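ABC transporter periplasmic-binding protein YtfQ (Mycobacterium smegmatis, PDB 6HB0) probably binds carbohydrate as the solute-capturing component of an ABC transporter for L-arabinofuranose. Local coordinates at residues S66-F71 and T87-V92; I104-A109 and P269-L274. One frame throughout, in Å; residues are numbered along the deposited sequence.

In the fold
The chain begins with the strands and helices of the N-terminal lobe. Contact 1 joins helix 61-73 to the start of helix 90-98, closing a loop of 15 residues that contains strand 78-81. The next strand, 103-106, supplies one side of contact 2. Strand 120-122 follows, and the chain then builds the other lobe before helix 269-279 returns to close a loop of 159 residues. The contacts are therefore in series, neither enclosing nor crossing the other. Their centres lie about 17 Å apart, and they serve opposite faces of the parallel sheet: on strand 78-81, I68 of contact 1 meets F81, whereas L271 of contact 2 meets the adjacent A80.

Contact 1: S66-F71 and T87-V92; sequences SAIRSF and TGWDAV
V92 overlaps I68 through one methyl branch: its CG2 lies 3.6 Å from I68 CG2, and the two side chains cross at about a right angle. The torsions account for the pairing. V92 CG1 sits between the backbone N and the carbonyl carbon (chi1 79°), which leaves CG2 anti to N and facing the neighbouring helix, while I68 also places its CG2 opposite its own N. R69 borders the same V92 methyl from the outer side, with its CG 4.1 Å from V92 CG2. Its extended chain then carries NE to a salt bridge with E95, so the aliphatic part packs while the charged part is paired further along helix 90-98. The other branch of I68 ends at W89, where CD1 sits 4.2 Å from ring atom CZ3. The indole is anchored by the NE1 bond to the V85 carbonyl and meets the F81 ring, with planes inclined at about 55°. I68 also touches F81, which places the apolar side of this contact against strand 78-81. The buried area of 191 Å² is modest, consistent with contact through a few side chains and a nearest CA pair, R69 CA and V92 CA, 7.4 Å apart. This is the packing of neighbouring helices from successive beta-alpha-beta crossovers on one face of a Rossmann-like lobe, as in type I periplasmic binding proteins.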
loop_
_atom_site.group_PDB
_atom_site.type_symbol
_atom_site.label_atom_id
_atom_site.label_comp_id
_atom_site.label_asym_id
_atom_site.label_seq_id
_atom_site.Cartn_x
_atom_site.Cartn_y
_atom_site.Cartn_z
ATOM N N SER A 66 -23.925 9.196 5.343
ATOM C CA SER A 66 -24.455 10.069 6.409
ATOM C C SER A 66 -23.386 11.019 6.950
ATOM O O SER A 66 -23.639 12.193 7.141
ATOM C CB SER A 66 -25.013 9.245 7.580
ATOM O OG SER A 66 -26.104 8.478 7.099
ATOM N N ALA A 67 -22.184 10.504 7.188
ATOM C CA ALA A 67 -21.110 11.373 7.668
ATOM C C ALA A 67 -20.856 12.513 6.653
ATOM O O ALA A 67 -20.735 13.673 7.018
ATOM C CB ALA A 67 -19.874 10.549 7.968
ATOM N N ILE A 68 -20.846 12.190 5.363
ATOM C CA ILE A 68 -20.635 13.219 4.349
ATOM C C ILE A 68 -21.745 14.272 4.390
ATOM O O ILE A 68 -21.469 15.480 4.322
ATOM C CB ILE A 68 -20.460 12.592 2.970
ATOM C CG1 ILE A 68 -19.119 11.839 2.936
ATOM C CG2 ILE A 68 -20.493 13.622 1.859
ATOM C CD1 ILE A 68 -19.040 10.838 1.797
ATOM N N ARG A 69 -22.989 13.827 4.504
ATOM C CA ARG A 69 -24.111 14.752 4.590
ATOM C C ARG A 69 -24.030 15.638 5.817
ATOM O O ARG A 69 -24.326 16.817 5.729
ATOM C CB ARG A 69 -25.438 13.990 4.625
ATOM C CG ARG A 69 -25.712 13.298 3.321
ATOM C CD ARG A 69 -27.046 12.612 3.286
ATOM N NE ARG A 69 -27.311 12.342 1.879
ATOM C CZ ARG A 69 -27.890 11.252 1.427
ATOM N NH1 ARG A 69 -28.266 10.305 2.266
ATOM N NH2 ARG A 69 -28.069 11.104 0.127
ATOM N N SER A 70 -23.615 15.069 6.935
ATOM C CA SER A 70 -23.455 15.855 8.143
ATOM C C SER A 70 -22.327 16.889 7.995
ATOM O O SER A 70 -22.472 18.051 8.433
ATOM C CB SER A 70 -23.252 14.946 9.331
ATOM O OG SER A 70 -22.707 15.663 10.407
ATOM N N PHE A 71 -21.238 16.530 7.313
ATOM C CA PHE A 71 -20.227 17.543 7.031
ATOM C C PHE A 71 -20.764 18.668 6.177
ATOM O O PHE A 71 -20.358 19.828 6.370
ATOM C CB PHE A 71 -18.976 16.962 6.320
ATOM C CG PHE A 71 -18.193 15.997 7.137
ATOM C CD1 PHE A 71 -17.993 16.201 8.496
ATOM C CD2 PHE A 71 -17.558 14.925 6.529
ATOM C CE1 PHE A 71 -17.254 15.308 9.255
ATOM C CE2 PHE A 71 -16.806 14.040 7.284
ATOM C CZ PHE A 71 -16.654 14.228 8.655
ATOM N N THR A 87 -18.245 2.080 -5.501
ATOM C CA THR A 87 -19.400 2.541 -6.263
ATOM C C THR A 87 -20.511 3.055 -5.408
ATOM O O THR A 87 -20.652 2.690 -4.258
ATOM C CB THR A 87 -20.042 1.369 -7.082
ATOM O OG1 THR A 87 -19.020 0.652 -7.757
ATOM C CG2 THR A 87 -20.990 1.923 -8.139
ATOM N N GLY A 88 -21.353 3.888 -5.995
ATOM C CA GLY A 88 -22.537 4.366 -5.342
ATOM C C GLY A 88 -22.384 5.692 -4.625
ATOM O O GLY A 88 -23.191 6.042 -3.769
ATOM N N TRP A 89 -21.374 6.460 -5.011
ATOM C CA TRP A 89 -21.143 7.755 -4.423
ATOM C C TRP A 89 -21.705 8.920 -5.204
ATOM O O TRP A 89 -21.666 10.055 -4.705
ATOM C CB TRP A 89 -19.638 7.978 -4.227
ATOM C CG TRP A 89 -19.008 6.911 -3.462
ATOM C CD1 TRP A 89 -18.243 5.873 -3.938
ATOM C CD2 TRP A 89 -19.133 6.709 -2.064
ATOM N NE1 TRP A 89 -17.890 5.046 -2.900
ATOM C CE2 TRP A 89 -18.420 5.543 -1.743
ATOM C CE3 TRP A 89 -19.743 7.431 -1.039
ATOM C CZ2 TRP A 89 -18.288 5.097 -0.467
ATOM C CZ3 TRP A 89 -19.642 6.946 0.245
ATOM C CH2 TRP A 89 -18.906 5.820 0.512
ATOM N N ASP A 90 -22.177 8.705 -6.418
ATOM C CA ASP A 90 -22.463 9.848 -7.295
ATOM C C ASP A 90 -23.513 10.785 -6.730
ATOM O O ASP A 90 -23.374 11.999 -6.858
ATOM C CB ASP A 90 -22.863 9.411 -8.702
ATOM C CG ASP A 90 -21.697 8.943 -9.527
ATOM O OD1 ASP A 90 -20.532 8.980 -9.044
ATOM O OD2 ASP A 90 -21.951 8.503 -10.675
ATOM N N ALA A 91 -24.534 10.235 -6.077
ATOM C CA ALA A 91 -25.596 11.041 -5.497
ATOM C C ALA A 91 -25.080 11.936 -4.371
ATOM O O ALA A 91 -25.301 13.154 -4.397
ATOM C CB ALA A 91 -26.699 10.170 -4.957
ATOM N N VAL A 92 -24.417 11.357 -3.382
ATOM C CA VAL A 92 -23.895 12.205 -2.322
ATOM C C VAL A 92 -22.812 13.209 -2.807
ATOM O O VAL A 92 -22.695 14.348 -2.309
ATOM C CB VAL A 92 -23.455 11.380 -1.122
ATOM C CG1 VAL A 92 -22.102 10.723 -1.326
ATOM C CG2 VAL A 92 -23.372 12.259 0.113
#

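Contact 2: I104-A109 and P269-L274; sequences ILTDRA and PELMDL
D107 OD2 is gripped by two hydroxyls, T106 OG1 at 3.1 Å and S82 OG, while the T106 methyl turns to the helix, its CG2 lying 4.4 Å from L271 CD1. The T106 hydroxyl arrives from above the carboxylate plane. With OD1 held by the A36 amide, the carboxylate ties together three loops at the ends of strands. The backbone turns sharply at D107 (phi 76°, psi -50°), and the bond from R108 N to T106 O, 2.8 Å, identifies a classic gamma turn ending the strand. Two residues before T106, on the same side of the strand, I104 makes the closer apolar contacts. I104 CG2 is 3.8 Å from L271 CD1, and I104 CD1 reaches L274 CB at the same 3.8 Å, so the isoleucine spans two residues one helical turn apart. In L271, CG anti to the backbone N carries the leucine end toward the strand, where CD1 also lies close to I104 CD1. At the start of the helix, E270 OE1 accepts L271 N (3.0 Å) on its anti lone pair and also the G268 amide, while OE2 takes L267 N; its negative charge would probably be stabilised at this helix N terminus. Strand 104-106 and helix 269-274 run nearly antiparallel (169°), with axes 10.4 Å apart, as expected of a helix laid on a parallel alpha/beta sheet. The chemistry is divided: methyl and methylene groups of I104, T106, L271 and L274 make the contact between strand and helix, while the E270 carboxylate binds amides at the start of its helix and that of D107 links the strand end to neighbouring loops.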
loop_
_atom_site.group_PDB
_atom_site.type_symbol
_atom_site.label_atom_id
_atom_site.label_comp_id
_atom_site.label_asym_id
_atom_site.label_seq_id
_atom_site.Cartn_x
_atom_site.Cartn_y
_atom_site.Cartn_z
ATOM N N ILE A 104 -11.928 15.256 -1.670
ATOM C CA ILE A 104 -10.709 14.539 -1.918
ATOM C C ILE A 104 -10.939 13.100 -1.499
ATOM O O ILE A 104 -11.373 12.836 -0.365
ATOM C CB ILE A 104 -9.565 15.102 -1.053
ATOM C CG1 ILE A 104 -9.339 16.566 -1.402
ATOM C CG2 ILE A 104 -8.290 14.309 -1.249
ATOM C CD1 ILE A 104 -8.194 17.151 -0.625
ATOM N N LEU A 105 -10.612 12.175 -2.393
ATOM C CA LEU A 105 -10.657 10.724 -2.073
ATOM C C LEU A 105 -9.329 10.194 -1.634
ATOM O O LEU A 105 -8.300 10.518 -2.246
ATOM C CB LEU A 105 -11.070 9.955 -3.312
ATOM C CG LEU A 105 -12.423 10.347 -3.871
ATOM C CD1 LEU A 105 -12.744 9.588 -5.124
ATOM C CD2 LEU A 105 -13.510 10.160 -2.830
ATOM N N THR A 106 -9.337 9.341 -0.612
ATOM C CA THR A 106 -8.122 8.725 -0.166
ATOM C C THR A 106 -8.237 7.201 -0.170
ATOM O O THR A 106 -9.315 6.609 0.049
ATOM C CB THR A 106 -7.728 9.182 1.247
ATOM O OG1 THR A 106 -8.690 8.707 2.176
ATOM C CG2 THR A 106 -7.698 10.685 1.368
ATOM N N ASP A 107 -7.103 6.570 -0.400
ATOM C CA ASP A 107 -6.894 5.116 -0.190
ATOM C C ASP A 107 -7.527 4.208 -1.271
ATOM O O ASP A 107 -6.854 3.309 -1.779
ATOM C CB ASP A 107 -7.326 4.626 1.220
ATOM C CG ASP A 107 -6.793 5.516 2.385
ATOM O OD1 ASP A 107 -5.522 5.685 2.522
ATOM O OD2 ASP A 107 -7.665 6.016 3.190
ATOM N N ARG A 108 -8.803 4.387 -1.600
ATOM C CA ARG A 108 -9.451 3.545 -2.580
ATOM C C ARG A 108 -10.150 4.445 -3.598
ATOM O O ARG A 108 -10.786 5.428 -3.235
ATOM C CB ARG A 108 -10.455 2.635 -1.897
ATOM C CG ARG A 108 -11.228 1.736 -2.864
ATOM C CD ARG A 108 -12.520 1.203 -2.249
ATOM N NE ARG A 108 -12.249 0.518 -0.990
ATOM C CZ ARG A 108 -11.750 -0.703 -0.882
ATOM N NH1 ARG A 108 -11.536 -1.207 0.319
ATOM N NH2 ARG A 108 -11.464 -1.427 -1.957
ATOM N N ALA A 109 -9.970 4.124 -4.871
ATOM C CA ALA A 109 -10.525 4.876 -5.989
ATOM C C ALA A 109 -11.995 4.565 -6.157
ATOM O O ALA A 109 -12.430 3.511 -5.763
ATOM C CB ALA A 109 -9.810 4.472 -7.260
ATOM N N PRO A 269 0.418 14.806 5.175
ATOM C CA PRO A 269 0.699 16.192 4.823
ATOM C C PRO A 269 0.259 16.569 3.455
ATOM O O PRO A 269 -0.177 17.708 3.217
ATOM C CB PRO A 269 2.223 16.275 4.936
ATOM C CG PRO A 269 2.501 15.315 6.004
ATOM C CD PRO A 269 1.621 14.144 5.689
ATOM N N GLU A 270 0.321 15.626 2.536
ATOM C CA GLU A 270 -0.116 15.935 1.172
ATOM C C GLU A 270 -1.648 16.149 1.139
ATOM O O GLU A 270 -2.142 17.008 0.406
ATOM C CB GLU A 270 0.408 14.920 0.149
ATOM C CG GLU A 270 -0.326 13.596 0.026
ATOM C CD GLU A 270 -0.069 12.636 1.208
ATOM O OE1 GLU A 270 -0.700 12.900 2.275
ATOM O OE2 GLU A 270 0.715 11.614 1.099
ATOM N N LEU A 271 -2.398 15.397 1.928
ATOM C CA LEU A 271 -3.847 15.636 2.063
ATOM C C LEU A 271 -4.116 17.042 2.584
ATOM O O LEU A 271 -4.958 17.766 2.052
ATOM C CB LEU A 271 -4.453 14.593 3.011
ATOM C CG LEU A 271 -5.892 14.786 3.419
ATOM C CD1 LEU A 271 -6.761 14.863 2.173
ATOM C CD2 LEU A 271 -6.331 13.666 4.353
ATOM N N MET A 272 -3.388 17.452 3.619
ATOM C CA MET A 272 -3.611 18.793 4.207
ATOM C C MET A 272 -3.251 19.869 3.180
ATOM O O MET A 272 -3.949 20.843 3.027
ATOM C CB MET A 272 -2.822 18.991 5.488
ATOM C CG MET A 272 -3.156 17.964 6.542
ATOM S SD MET A 272 -4.929 17.851 6.911
ATOM C CE MET A 272 -5.042 16.103 7.290
ATOM N N ASP A 273 -2.152 19.680 2.482
ATOM C CA ASP A 273 -1.753 20.606 1.436
ATOM C C ASP A 273 -2.768 20.690 0.286
ATOM O O ASP A 273 -3.129 21.776 -0.174
ATOM C CB ASP A 273 -0.385 20.217 0.907
ATOM C CG ASP A 273 0.046 21.124 -0.203
ATOM O OD1 ASP A 273 0.179 22.351 0.056
ATOM O OD2 ASP A 273 0.197 20.637 -1.343
ATOM N N LEU A 274 -3.253 19.545 -0.181
ATOM C CA LEU A 274 -4.314 19.516 -1.155
ATOM C C LEU A 274 -5.612 20.131 -0.659
ATOM O O LEU A 274 -6.308 20.792 -1.415
ATOM C CB LEU A 274 -4.609 18.081 -1.623
ATOM C CG LEU A 274 -3.466 17.539 -2.435
ATOM C CD1 LEU A 274 -3.464 16.012 -2.397
ATOM C CD2 LEU A 274 -3.490 18.072 -3.852
#